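Local coordinates for monosaccharide-transporting ATPase (PDB 5DTE), which probably serves as the periplasmic sugar-binding component of an ABC transporter and here holds beta-D-allopyranose between its two lobes, at residues L36-F41 with A222-M227; V134-F139 with S247-I252; A146-E151 with P300-K305; L254-V259 with Q265-Q270. All blocks are in the same frame, centred on the assembly; numbering follows the deposited sequence.

Overall arrangement
Contacts 1, 2 and 4 are buried, whereas contact 3 lies at the surface, with its centre about 16 Å from that of the chain. Contacts 1 and 2 both touch the sugar, and their chemistry is polar: amides, a tyrosine hydroxyl and a carboxylate gather where the lobes meet. Contact 4 is instead largely apolar, a helix lying against a strand, and reaches the ligand only through its far end. Contacts 2 and 3 share helix 138-152, while contacts 3 and 4 use the paired strands 301-303 and 267-269. Asp225 of contact 1 bonds to contact 2 at Ile252 and to contact 4 at Thr267.

Contact 1 (L36-F41 with A222-M227); sequences LSNEYF and AANDNM. With ALL (beta-D-allopyranose), chain E.
Asn38 and Asn226 meet because their first torsions swing both amides into the cleft: in Asn38 CG stands opposite the backbone N (chi1 -160°), and in Asn226 CG lies opposite the carbonyl carbon (chi1 -77°). The link they make is a weak, strongly bent hydrogen bond, with Asn226 ND2 2.7 Å from Asn38 OD1 and the two amide planes turned 39° against each other. The same Asn38 oxygen also caps its own helix, taking a weak bond of 3.3 Å from Tyr40 N, so two weak bonds probably help to set the rotation of the amide. Its nitrogen is thereby turned toward O4 of the allopyranose. Asn224 plays the matching part across the cleft: as N-cap of helix 225-237, its OD1 accepts from Met227 N at 3.0 Å, and ND2 is left facing the sugar, 3.4 Å from C6 of the allopyranose, while giving a weak hydrogen bond to Trp198 O. Tyr40 and Phe41 add the apolar wall. The Tyr40 ring approaches the pyranose obliquely, with CD2 3.7 Å from the sugar C3, and the same CD2 covers one face of the Phe41 ring. Phe41 offers the sugar its edge, through CE2 near O6. Two helix N-termini, one from each lobe, thus converge on the bound allose with a weak amide-to-amide contact beside it, as expected of the closed, ligand-bound cleft of a type I periplasmic binding protein.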
loop_
_atom_site.group_PDB
_atom_site.type_symbol
_atom_site.label_atom_id
_atom_site.label_comp_id
_atom_site.label_asym_id
_atom_site.label_seq_id
_atom_site.Cartn_x
_atom_site.Cartn_y
_atom_site.Cartn_z
ATOM N N LEU A 36 2.487 8.469 -8.963
ATOM C CA LEU A 36 3.903 8.146 -9.027
ATOM C C LEU A 36 4.672 9.060 -8.072
ATOM O O LEU A 36 5.894 8.932 -7.928
ATOM C CB LEU A 36 4.444 8.298 -10.447
ATOM C CG LEU A 36 4.440 7.107 -11.401
ATOM C CD1 LEU A 36 5.118 7.522 -12.689
ATOM C CD2 LEU A 36 5.126 5.880 -10.800
ATOM N N SER A 37 3.937 9.985 -7.443
ATOM C CA SER A 37 4.469 10.903 -6.431
ATOM C C SER A 37 5.053 10.158 -5.239
ATOM O O SER A 37 6.003 10.626 -4.615
ATOM C CB SER A 37 3.374 11.862 -5.950
ATOM O OG SER A 37 2.854 12.641 -7.015
ATOM N N ASN A 38 4.468 9.006 -4.921
ATOM C CA ASN A 38 4.974 8.130 -3.867
ATOM C C ASN A 38 6.245 7.409 -4.317
ATOM O O ASN A 38 6.390 7.073 -5.486
ATOM C CB ASN A 38 3.903 7.109 -3.459
ATOM C CG ASN A 38 4.160 6.499 -2.082
ATOM O OD1 ASN A 38 5.257 6.617 -1.520
ATOM N ND2 ASN A 38 3.140 5.854 -1.527
ATOM N N GLU A 39 7.171 7.179 -3.397
ATOM C CA GLU A 39 8.376 6.440 -3.740
ATOM C C GLU A 39 8.040 4.966 -3.963
ATOM O O GLU A 39 8.605 4.312 -4.838
ATOM C CB GLU A 39 9.434 6.605 -2.645
ATOM C CG GLU A 39 10.544 5.555 -2.639
ATOM C CD GLU A 39 11.400 5.569 -3.889
ATOM O OE1 GLU A 39 11.679 6.670 -4.410
ATOM O OE2 GLU A 39 11.804 4.470 -4.340
ATOM N N TYR A 40 7.101 4.460 -3.175
ATOM C CA TYR A 40 6.636 3.088 -3.296
ATOM C C TYR A 40 6.202 2.716 -4.737
ATOM O O TYR A 40 6.565 1.651 -5.253
ATOM C CB TYR A 40 5.487 2.847 -2.302
ATOM C CG TYR A 40 4.869 1.481 -2.413
ATOM C CD1 TYR A 40 5.508 0.371 -1.891
ATOM C CD2 TYR A 40 3.656 1.297 -3.062
ATOM C CE1 TYR A 40 4.951 -0.887 -2.004
ATOM C CE2 TYR A 40 3.093 0.044 -3.183
ATOM C CZ TYR A 40 3.748 -1.043 -2.656
ATOM O OH TYR A 40 3.196 -2.288 -2.771
ATOM N N PHE A 41 5.450 3.588 -5.398
ATOM C CA PHE A 41 4.986 3.280 -6.749
ATOM C C PHE A 41 6.084 3.483 -7.791
ATOM O O PHE A 41 6.147 2.760 -8.788
ATOM C CB PHE A 41 3.744 4.101 -7.084
ATOM C CG PHE A 41 2.498 3.561 -6.458
ATOM C CD1 PHE A 41 2.003 2.322 -6.839
ATOM C CD2 PHE A 41 1.827 4.272 -5.471
ATOM C CE1 PHE A 41 0.848 1.796 -6.256
ATOM C CE2 PHE A 41 0.668 3.756 -4.880
ATOM C CZ PHE A 41 0.179 2.515 -5.279
ATOM N N ALA A 222 2.218 4.140 11.836
ATOM C CA ALA A 222 1.865 4.823 10.589
ATOM C C ALA A 222 1.528 3.834 9.446
ATOM O O ALA A 222 2.317 2.934 9.127
ATOM C CB ALA A 222 2.989 5.744 10.172
ATOM N N ALA A 223 0.371 4.027 8.818
ATOM C CA ALA A 223 -0.155 3.093 7.810
ATOM C C ALA A 223 0.521 3.121 6.407
ATOM O O ALA A 223 0.157 2.277 5.562
ATOM C CB ALA A 223 -1.679 3.319 7.657
ATOM N N ASN A 224 1.394 4.105 6.140
ATOM C CA ASN A 224 2.461 3.927 5.178
ATOM C C ASN A 224 3.797 4.498 5.506
ATOM O O ASN A 224 3.940 5.297 6.407
ATOM C CB ASN A 224 2.018 4.347 3.757
ATOM C CG ASN A 224 2.183 5.820 3.451
ATOM O OD1 ASN A 224 3.109 6.501 3.861
ATOM N ND2 ASN A 224 1.407 6.226 2.499
ATOM N N ASP A 225 4.760 4.052 4.709
ATOM C CA ASP A 225 6.135 4.426 4.844
ATOM C C ASP A 225 6.397 5.928 4.780
ATOM O O ASP A 225 7.295 6.421 5.467
ATOM C CB ASP A 225 6.949 3.727 3.777
ATOM C CG ASP A 225 7.773 2.620 4.353
ATOM O OD1 ASP A 225 7.752 2.489 5.598
ATOM O OD2 ASP A 225 8.452 1.908 3.590
ATOM N N ASN A 226 5.679 6.659 3.931
ATOM C CA ASN A 226 5.839 8.112 3.901
ATOM C C ASN A 226 5.443 8.778 5.222
ATOM O O ASN A 226 6.207 9.586 5.748
ATOM C CB ASN A 226 5.038 8.729 2.748
ATOM C CG ASN A 226 5.712 8.540 1.419
ATOM O OD1 ASN A 226 6.933 8.428 1.355
ATOM N ND2 ASN A 226 4.927 8.494 0.345
ATOM N N MET A 227 4.268 8.451 5.763
ATOM C CA MET A 227 3.832 9.087 7.012
ATOM C C MET A 227 4.754 8.718 8.206
ATOM O O MET A 227 4.904 9.503 9.155
ATOM C CB MET A 227 2.373 8.728 7.318
ATOM C CG MET A 227 1.414 9.115 6.209
ATOM S SD MET A 227 -0.332 8.822 6.549
ATOM C CE MET A 227 -0.425 7.043 6.477
HETATM C C1 ALL E . -1.500 2.038 -0.772
HETATM C C2 ALL E . -0.289 1.185 -1.098
HETATM C C3 ALL E . 0.975 1.784 -0.606
HETATM C C4 ALL E . 1.090 3.239 -0.940
HETATM C C5 ALL E . -0.126 3.951 -0.373
HETATM C C6 ALL E . -0.049 5.441 -0.460
HETATM O O1 ALL E . -2.620 1.592 -1.433
HETATM O O2 ALL E . -0.465 -0.091 -0.445
HETATM O O3 ALL E . 1.015 1.659 0.850
HETATM O O4 ALL E . 2.297 3.780 -0.381
HETATM O O5 ALL E . -1.283 3.474 -1.118
HETATM O O6 ALL E . -0.216 5.839 -1.804
#

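Contact 2 (V134-F139 with S247-I252); sequences VGVDNF and SGYDGI. With ALL (beta-D-allopyranose), chain E.
The side-chain oxygen of Asn138 has two polar neighbours: OD1 accepts a hydrogen bond from Arg174 NH2, and the hydroxyl of Tyr249 reaches in across the contact, with Tyr249 OH 3.1 Å from Asn138 OD1. The two side chains cross at about a right angle, amide and ring planes 67° apart, and the oxygen sits obliquely to the phenol ring. Tyr249 extends this far because its ring is carried opposite the backbone N (chi1 -162°). Its hydroxyl also meets a methyl head on, Val136 CG2 lying 3.7 Å from Tyr249 OH, so the amide oxygen and the methyl both meet the phenol oxygen from one side. The next residue turns to the ligand. Both carboxylate oxygens of Asp250 accept from the allopyranose, OD1 from the sugar O3 at 2.6 Å and OD2 from O4, the latter at a modelled separation too short to be taken literally. Arg174 donates to the sugar as well as to Asn138, which makes Asn138 a probable second-shell support for that guanidinium group. Residues 134-139 lead from strand 132-135 of the six-stranded sheet into helix 138-152, crossing between the lobes, while 247-252 joins strand 245-247 to helix 253-261; helix 169-182 flanks both through Arg174.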
loop_
_atom_site.group_PDB
_atom_site.type_symbol
_atom_site.label_atom_id
_atom_site.label_comp_id
_atom_site.label_asym_id
_atom_site.label_seq_id
_atom_site.Cartn_x
_atom_site.Cartn_y
_atom_site.Cartn_z
ATOM N N VAL A 134 -4.348 -8.887 -7.201
ATOM C CA VAL A 134 -3.007 -9.213 -6.720
ATOM C C VAL A 134 -2.571 -8.149 -5.712
ATOM O O VAL A 134 -2.546 -6.966 -6.061
ATOM C CB VAL A 134 -1.977 -9.271 -7.867
ATOM C CG1 VAL A 134 -0.549 -9.394 -7.311
ATOM C CG2 VAL A 134 -2.292 -10.403 -8.803
ATOM N N GLY A 135 -2.239 -8.559 -4.479
ATOM C CA GLY A 135 -1.738 -7.620 -3.477
ATOM C C GLY A 135 -1.097 -8.215 -2.238
ATOM O O GLY A 135 -0.205 -9.060 -2.329
ATOM N N VAL A 136 -1.532 -7.725 -1.080
ATOM C CA VAL A 136 -1.211 -8.308 0.228
ATOM C C VAL A 136 -2.417 -8.203 1.176
ATOM O O VAL A 136 -3.357 -7.441 0.931
ATOM C CB VAL A 136 0.018 -7.637 0.931
ATOM C CG1 VAL A 136 1.321 -8.116 0.326
ATOM C CG2 VAL A 136 -0.076 -6.111 0.934
ATOM N N ASP A 137 -2.401 -8.999 2.241
ATOM C CA ASP A 137 -3.345 -8.818 3.333
ATOM C C ASP A 137 -2.886 -7.605 4.127
ATOM O O ASP A 137 -1.915 -7.685 4.874
ATOM C CB ASP A 137 -3.406 -10.070 4.216
ATOM C CG ASP A 137 -4.749 -10.247 4.896
ATOM O OD1 ASP A 137 -5.321 -9.241 5.349
ATOM O OD2 ASP A 137 -5.240 -11.394 4.967
ATOM N N ASN A 138 -3.547 -6.468 3.936
ATOM C CA ASN A 138 -3.117 -5.251 4.617
ATOM C C ASN A 138 -3.553 -5.287 6.073
ATOM O O ASN A 138 -2.938 -4.656 6.928
ATOM C CB ASN A 138 -3.647 -4.001 3.910
ATOM C CG ASN A 138 -3.026 -3.793 2.530
ATOM O OD1 ASN A 138 -1.808 -3.835 2.366
ATOM N ND2 ASN A 138 -3.866 -3.578 1.535
ATOM N N PHE A 139 -4.596 -6.059 6.360
ATOM C CA PHE A 139 -5.045 -6.241 7.742
ATOM C C PHE A 139 -3.970 -6.941 8.532
ATOM O O PHE A 139 -3.538 -6.460 9.591
ATOM C CB PHE A 139 -6.339 -7.049 7.803
ATOM C CG PHE A 139 -6.829 -7.326 9.198
ATOM C CD1 PHE A 139 -7.692 -6.440 9.832
ATOM C CD2 PHE A 139 -6.460 -8.498 9.858
ATOM C CE1 PHE A 139 -8.167 -6.710 11.108
ATOM C CE2 PHE A 139 -6.932 -8.784 11.132
ATOM C CZ PHE A 139 -7.779 -7.888 11.766
ATOM N N SER A 247 6.575 2.859 13.554
ATOM C CA SER A 247 6.491 1.796 12.553
ATOM C C SER A 247 5.830 2.313 11.270
ATOM O O SER A 247 4.907 3.141 11.317
ATOM C CB SER A 247 5.720 0.594 13.101
ATOM O OG SER A 247 4.453 0.996 13.583
ATOM N N GLY A 248 6.307 1.824 10.125
ATOM C CA GLY A 248 5.767 2.221 8.839
ATOM C C GLY A 248 5.327 1.041 8.004
ATOM O O GLY A 248 5.267 -0.088 8.488
ATOM N N TYR A 249 5.040 1.298 6.732
ATOM C CA TYR A 249 4.447 0.276 5.865
ATOM C C TYR A 249 4.704 0.572 4.399
ATOM O O TYR A 249 4.258 1.610 3.927
ATOM C CB TYR A 249 2.943 0.189 6.104
ATOM C CG TYR A 249 2.303 -1.076 5.603
ATOM C CD1 TYR A 249 1.882 -2.063 6.498
ATOM C CD2 TYR A 249 2.109 -1.295 4.243
ATOM C CE1 TYR A 249 1.290 -3.237 6.054
ATOM C CE2 TYR A 249 1.512 -2.477 3.783
ATOM C CZ TYR A 249 1.101 -3.438 4.698
ATOM O OH TYR A 249 0.511 -4.600 4.261
ATOM N N ASP A 250 5.440 -0.335 3.736
ATOM C CA ASP A 250 5.684 -0.418 2.278
ATOM C C ASP A 250 7.088 -0.981 2.012
ATOM O O ASP A 250 7.304 -1.760 1.071
ATOM C CB ASP A 250 5.550 0.930 1.545
ATOM C CG ASP A 250 4.106 1.310 1.265
ATOM O OD1 ASP A 250 3.209 0.493 1.544
ATOM O OD2 ASP A 250 3.869 2.435 0.788
ATOM N N GLY A 251 8.045 -0.555 2.830
ATOM C CA GLY A 251 9.426 -0.975 2.678
ATOM C C GLY A 251 10.275 -0.187 1.690
ATOM O O GLY A 251 11.213 -0.743 1.109
ATOM N N ILE A 252 9.972 1.096 1.499
ATOM C CA ILE A 252 10.740 1.923 0.557
ATOM C C ILE A 252 12.186 2.017 1.064
ATOM O O ILE A 252 12.439 1.809 2.254
ATOM C CB ILE A 252 10.110 3.364 0.350
ATOM C CG1 ILE A 252 10.115 4.203 1.628
ATOM C CG2 ILE A 252 8.677 3.284 -0.162
ATOM C CD1 ILE A 252 9.351 5.493 1.477
HETATM C C1 ALL E . -1.500 2.038 -0.772
HETATM C C2 ALL E . -0.289 1.185 -1.098
HETATM C C3 ALL E . 0.975 1.784 -0.606
HETATM C C4 ALL E . 1.090 3.239 -0.940
HETATM C C5 ALL E . -0.126 3.951 -0.373
HETATM C C6 ALL E . -0.049 5.441 -0.460
HETATM O O1 ALL E . -2.620 1.592 -1.433
HETATM O O2 ALL E . -0.465 -0.091 -0.445
HETATM O O3 ALL E . 1.015 1.659 0.850
HETATM O O4 ALL E . 2.297 3.780 -0.381
HETATM O O5 ALL E . -1.283 3.474 -1.118
HETATM O O6 ALL E . -0.216 5.839 -1.804
#

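Contact 3 (A146-E151 with P300-K305); sequences AKNLAE and PVVVDK
This is a light surface contact within the C-terminal lobe of a type I periplasmic binding fold, made where helix 138-152 passes the short strand 301-303 near the end of the chain. That strand pairs antiparallel with strand 267-269, as in the backbone bond from Asp269 N to Val301 O. The helix contributes one side chain, Asn148, and the strand segment two, Val302 and Asp304, whose side chains both face the helix from alternate positions. The interaction is van der Waals and loosely polar in character, with no hydrogen bond between the two segments. Asn148 directs its amide toward the strand with CG opposite the backbone N (chi1 -172°), and the nitrogen does the touching. Val302 slides past this amide in the opposite direction, one methyl alongside it, whereas Asp304 meets it obliquely, with the carboxylate and amide planes 52° apart. What holds the amide lies beside the contact: Asn148 OD1 accepts a hydrogen bond from Gln265 NE2, which ties the helix to the segment leading into strand 267-269. Asp304, for its part, uses OD1 in a weak bond to Gln307 N. Across the contact itself the groups only approach each other, Asn148 ND2 standing 4.1 Å from Val302 CG1 and 3.7 Å from Asp304 OD2.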
loop_
_atom_site.group_PDB
_atom_site.type_symbol
_atom_site.label_atom_id
_atom_site.label_comp_id
_atom_site.label_asym_id
_atom_site.label_seq_id
_atom_site.Cartn_x
_atom_site.Cartn_y
_atom_site.Cartn_z
ATOM N N ALA A 146 1.914 -3.664 13.943
ATOM C CA ALA A 146 1.595 -3.095 15.248
ATOM C C ALA A 146 2.198 -3.964 16.338
ATOM O O ALA A 146 2.794 -3.477 17.298
ATOM C CB ALA A 146 0.093 -2.973 15.427
ATOM N N LYS A 147 2.056 -5.268 16.145
ATOM C CA LYS A 147 2.485 -6.255 17.117
ATOM C C LYS A 147 3.961 -6.113 17.413
ATOM O O LYS A 147 4.381 -6.283 18.555
ATOM C CB LYS A 147 2.176 -7.670 16.623
ATOM C CG LYS A 147 2.085 -8.691 17.742
ATOM C CD LYS A 147 1.267 -9.903 17.331
ATOM C CE LYS A 147 1.288 -10.963 18.417
ATOM N NZ LYS A 147 1.310 -10.346 19.771
ATOM N N ASN A 148 4.736 -5.778 16.391
ATOM C CA ASN A 148 6.180 -5.657 16.522
ATOM C C ASN A 148 6.569 -4.430 17.348
ATOM O O ASN A 148 7.470 -4.487 18.187
ATOM C CB ASN A 148 6.813 -5.601 15.136
ATOM C CG ASN A 148 8.324 -5.677 15.173
ATOM O OD1 ASN A 148 9.011 -4.656 15.088
ATOM N ND2 ASN A 148 8.855 -6.895 15.277
ATOM N N LEU A 149 5.865 -3.327 17.115
ATOM C CA LEU A 149 6.066 -2.081 17.849
ATOM C C LEU A 149 5.546 -2.178 19.285
ATOM O O LEU A 149 6.130 -1.592 20.202
ATOM C CB LEU A 149 5.369 -0.931 17.117
ATOM C CG LEU A 149 5.275 0.454 17.769
ATOM C CD1 LEU A 149 6.596 1.208 17.630
ATOM C CD2 LEU A 149 4.094 1.256 17.199
ATOM N N ALA A 150 4.438 -2.898 19.472
ATOM C CA ALA A 150 3.885 -3.130 20.809
ATOM C C ALA A 150 4.924 -3.780 21.685
ATOM O O ALA A 150 5.209 -3.302 22.778
ATOM C CB ALA A 150 2.644 -3.990 20.744
ATOM N N GLU A 151 5.501 -4.864 21.176
ATOM C CA GLU A 151 6.633 -5.532 21.809
ATOM C C GLU A 151 7.841 -4.611 22.003
ATOM O O GLU A 151 8.458 -4.613 23.067
ATOM C CB GLU A 151 7.028 -6.754 20.985
ATOM C CG GLU A 151 5.929 -7.802 20.931
ATOM C CD GLU A 151 5.910 -8.701 22.157
ATOM O OE1 GLU A 151 4.817 -8.897 22.744
ATOM O OE2 GLU A 151 6.991 -9.222 22.521
ATOM N N PRO A 300 4.346 -10.663 2.898
ATOM C CA PRO A 300 5.116 -9.490 3.330
ATOM C C PRO A 300 6.250 -9.855 4.271
ATOM O O PRO A 300 6.199 -10.911 4.891
ATOM C CB PRO A 300 4.070 -8.640 4.052
ATOM C CG PRO A 300 3.086 -9.640 4.559
ATOM C CD PRO A 300 3.000 -10.679 3.493
ATOM N N VAL A 301 7.259 -8.995 4.370
ATOM C CA VAL A 301 8.349 -9.204 5.314
ATOM C C VAL A 301 8.260 -8.140 6.387
ATOM O O VAL A 301 8.012 -6.982 6.074
ATOM C CB VAL A 301 9.748 -9.118 4.651
ATOM C CG1 VAL A 301 10.772 -9.799 5.511
ATOM C CG2 VAL A 301 9.738 -9.731 3.263
ATOM N N VAL A 302 8.455 -8.537 7.647
ATOM C CA VAL A 302 8.624 -7.593 8.760
ATOM C C VAL A 302 10.078 -7.137 8.882
ATOM O O VAL A 302 10.937 -7.918 9.279
ATOM C CB VAL A 302 8.198 -8.201 10.100
ATOM C CG1 VAL A 302 8.411 -7.198 11.197
ATOM C CG2 VAL A 302 6.744 -8.611 10.056
ATOM N N VAL A 303 10.352 -5.879 8.537
ATOM C CA VAL A 303 11.727 -5.398 8.435
ATOM C C VAL A 303 12.170 -4.572 9.644
ATOM O O VAL A 303 11.843 -3.391 9.776
ATOM C CB VAL A 303 11.927 -4.562 7.170
ATOM C CG1 VAL A 303 13.356 -4.089 7.084
ATOM C CG2 VAL A 303 11.603 -5.374 5.982
ATOM N N ASP A 304 12.923 -5.213 10.524
ATOM C CA ASP A 304 13.450 -4.570 11.710
ATOM C C ASP A 304 14.952 -4.780 11.701
ATOM O O ASP A 304 15.464 -5.477 10.824
ATOM C CB ASP A 304 12.806 -5.128 12.982
ATOM C CG ASP A 304 12.919 -6.650 13.098
ATOM O OD1 ASP A 304 13.657 -7.267 12.292
ATOM O OD2 ASP A 304 12.274 -7.233 14.012
ATOM N N LYS A 305 15.648 -4.205 12.679
ATOM C CA LYS A 305 17.103 -4.057 12.610
ATOM C C LYS A 305 17.887 -5.360 12.324
ATOM O O LYS A 305 18.958 -5.311 11.722
ATOM C CB LYS A 305 17.604 -3.400 13.906
ATOM C CG LYS A 305 19.102 -3.238 14.019
ATOM C CD LYS A 305 19.666 -2.249 13.003
ATOM C CE LYS A 305 21.203 -2.328 12.972
ATOM N NZ LYS A 305 21.869 -1.454 11.955
#

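Contact 4 (L254-V259 with Q265-Q270); sequences LAIEYV and QNTIDQ. With ALL (beta-D-allopyranose), chain E.
Ile256 and Thr267 form the close part of this contact, methyl against methyl, with Ile256 CD1 3.8 Å from Thr267 CG2 and the side chains crossing at about a right angle. The first bond of Ile256 leads away from the strand, and it is the far end of the chain that bends back to touch. Thr267 can offer its methyl to the helix because OG1 is turned opposite the backbone N (chi1 -166°), where it hydrogen-bonds to Asp225 OD1, satisfying the buried hydroxyl. One helical turn on from Ala255, Val259 rests on backbone rather than side chains: its CG2 lies 4.2 Å from Asn266 CA, and its CG1 4.3 Å from Gln265 O. Away from the strand the packing is looser: Leu254 and Glu257 are exposed and Tyr258 partly so, with Leu254 and Tyr258 resting on helix 225-237 instead. Backbone bonds from Gly248 N to Asn266 O and from Asp250 N to Ile268 O place residues 265-270 parallel to the chain that leads on from strand 245-247. This is consistent with helix 253-261 linking a beta-alpha-beta unit in the C-terminal lobe, whose second strand also pairs with strand 301-303 and runs on to Gln270 in the sugar pocket.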
loop_
_atom_site.group_PDB
_atom_site.type_symbol
_atom_site.label_atom_id
_atom_site.label_comp_id
_atom_site.label_asym_id
_atom_site.label_seq_id
_atom_site.Cartn_x
_atom_site.Cartn_y
_atom_site.Cartn_z
ATOM N N LEU A 254 14.342 4.494 1.740
ATOM C CA LEU A 254 14.608 5.426 2.837
ATOM C C LEU A 254 14.081 4.946 4.213
ATOM O O LEU A 254 14.749 5.115 5.237
ATOM C CB LEU A 254 14.014 6.796 2.493
ATOM C CG LEU A 254 14.217 7.896 3.527
ATOM C CD1 LEU A 254 15.697 8.131 3.785
ATOM C CD2 LEU A 254 13.486 9.162 3.102
ATOM N N ALA A 255 12.879 4.370 4.233
ATOM C CA ALA A 255 12.341 3.733 5.435
ATOM C C ALA A 255 13.266 2.612 5.918
ATOM O O ALA A 255 13.600 2.523 7.098
ATOM C CB ALA A 255 10.957 3.189 5.159
ATOM N N ILE A 256 13.667 1.756 4.985
ATOM C CA ILE A 256 14.611 0.683 5.266
ATOM C C ILE A 256 15.905 1.217 5.888
ATOM O O ILE A 256 16.416 0.648 6.849
ATOM C CB ILE A 256 14.936 -0.091 3.983
ATOM C CG1 ILE A 256 13.689 -0.815 3.462
ATOM C CG2 ILE A 256 16.114 -1.039 4.198
ATOM C CD1 ILE A 256 13.059 -1.729 4.438
ATOM N N GLU A 257 16.425 2.314 5.338
ATOM C CA GLU A 257 17.643 2.923 5.851
ATOM C C GLU A 257 17.441 3.381 7.304
ATOM O O GLU A 257 18.252 3.072 8.185
ATOM C CB GLU A 257 18.058 4.094 4.957
ATOM C CG GLU A 257 19.327 4.797 5.380
ATOM C CD GLU A 257 19.610 6.014 4.517
ATOM O OE1 GLU A 257 18.878 6.207 3.516
ATOM O OE2 GLU A 257 20.550 6.781 4.838
ATOM N N TYR A 258 16.341 4.099 7.544
ATOM C CA TYR A 258 15.960 4.524 8.890
ATOM C C TYR A 258 15.891 3.337 9.852
ATOM O O TYR A 258 16.322 3.423 10.996
ATOM C CB TYR A 258 14.616 5.246 8.870
ATOM C CG TYR A 258 14.672 6.746 8.636
ATOM C CD1 TYR A 258 15.832 7.367 8.182
ATOM C CD2 TYR A 258 13.555 7.547 8.904
ATOM C CE1 TYR A 258 15.868 8.742 7.980
ATOM C CE2 TYR A 258 13.580 8.908 8.699
ATOM C CZ TYR A 258 14.737 9.502 8.238
ATOM O OH TYR A 258 14.763 10.860 8.045
ATOM N N VAL A 259 15.341 2.227 9.384
ATOM C CA VAL A 259 15.293 1.018 10.192
ATOM C C VAL A 259 16.695 0.553 10.551
ATOM O O VAL A 259 16.944 0.160 11.690
ATOM C CB VAL A 259 14.546 -0.108 9.469
ATOM C CG1 VAL A 259 14.771 -1.418 10.169
ATOM C CG2 VAL A 259 13.062 0.231 9.376
ATOM N N GLN A 265 11.454 1.586 14.018
ATOM C CA GLN A 265 11.380 0.264 14.608
ATOM C C GLN A 265 11.230 -0.791 13.529
ATOM O O GLN A 265 12.010 -1.739 13.455
ATOM C CB GLN A 265 10.216 0.173 15.577
ATOM C CG GLN A 265 9.879 -1.256 15.944
ATOM C CD GLN A 265 11.006 -1.932 16.692
ATOM O OE1 GLN A 265 11.758 -1.284 17.435
ATOM N NE2 GLN A 265 11.134 -3.242 16.504
ATOM N N ASN A 266 10.219 -0.611 12.688
ATOM C CA ASN A 266 9.978 -1.514 11.581
ATOM C C ASN A 266 9.173 -0.865 10.479
ATOM O O ASN A 266 8.529 0.162 10.686
ATOM C CB ASN A 266 9.240 -2.751 12.068
ATOM C CG ASN A 266 7.773 -2.485 12.310
ATOM O OD1 ASN A 266 6.946 -2.585 11.393
ATOM N ND2 ASN A 266 7.436 -2.138 13.543
ATOM N N THR A 267 9.209 -1.487 9.304
ATOM C CA THR A 267 8.253 -1.221 8.230
ATOM C C THR A 267 7.902 -2.575 7.678
ATOM O O THR A 267 8.596 -3.544 7.986
ATOM C CB THR A 267 8.830 -0.322 7.133
ATOM O OG1 THR A 267 7.771 0.168 6.305
ATOM C CG2 THR A 267 9.812 -1.087 6.281
ATOM N N ILE A 268 6.824 -2.670 6.900
ATOM C CA ILE A 268 6.458 -3.944 6.258
ATOM C C ILE A 268 6.801 -3.877 4.779
ATOM O O ILE A 268 6.242 -3.044 4.065
ATOM C CB ILE A 268 4.957 -4.278 6.410
ATOM C CG1 ILE A 268 4.615 -4.709 7.843
ATOM C CG2 ILE A 268 4.543 -5.379 5.434
ATOM C CD1 ILE A 268 4.820 -6.208 8.127
ATOM N N ASP A 269 7.739 -4.717 4.328
ATOM C CA ASP A 269 8.046 -4.786 2.908
ATOM C C ASP A 269 6.918 -5.536 2.232
ATOM O O ASP A 269 6.682 -6.721 2.477
ATOM C CB ASP A 269 9.398 -5.455 2.620
ATOM C CG ASP A 269 9.818 -5.322 1.137
ATOM O OD1 ASP A 269 9.195 -4.522 0.397
ATOM O OD2 ASP A 269 10.782 -6.003 0.713
ATOM N N GLN A 270 6.227 -4.802 1.377
ATOM C CA GLN A 270 5.040 -5.261 0.690
ATOM C C GLN A 270 5.418 -5.998 -0.587
ATOM O O GLN A 270 4.562 -6.571 -1.260
ATOM C CB GLN A 270 4.165 -4.052 0.389
ATOM C CG GLN A 270 2.810 -4.365 -0.060
ATOM C CD GLN A 270 2.035 -3.125 -0.317
ATOM O OE1 GLN A 270 2.540 -2.032 -0.103
ATOM N NE2 GLN A 270 0.798 -3.273 -0.789
HETATM C C1 ALL E . -1.500 2.038 -0.772
HETATM C C2 ALL E . -0.289 1.185 -1.098
HETATM C C3 ALL E . 0.975 1.784 -0.606
HETATM C C4 ALL E . 1.090 3.239 -0.940
HETATM C C5 ALL E . -0.126 3.951 -0.373
HETATM C C6 ALL E . -0.049 5.441 -0.460
HETATM O O1 ALL E . -2.620 1.592 -1.433
HETATM O O2 ALL E . -0.465 -0.091 -0.445
HETATM O O3 ALL E . 1.015 1.659 0.850
HETATM O O4 ALL E . 2.297 3.780 -0.381
HETATM O O5 ALL E . -1.283 3.474 -1.118
HETATM O O6 ALL E . -0.216 5.839 -1.804
#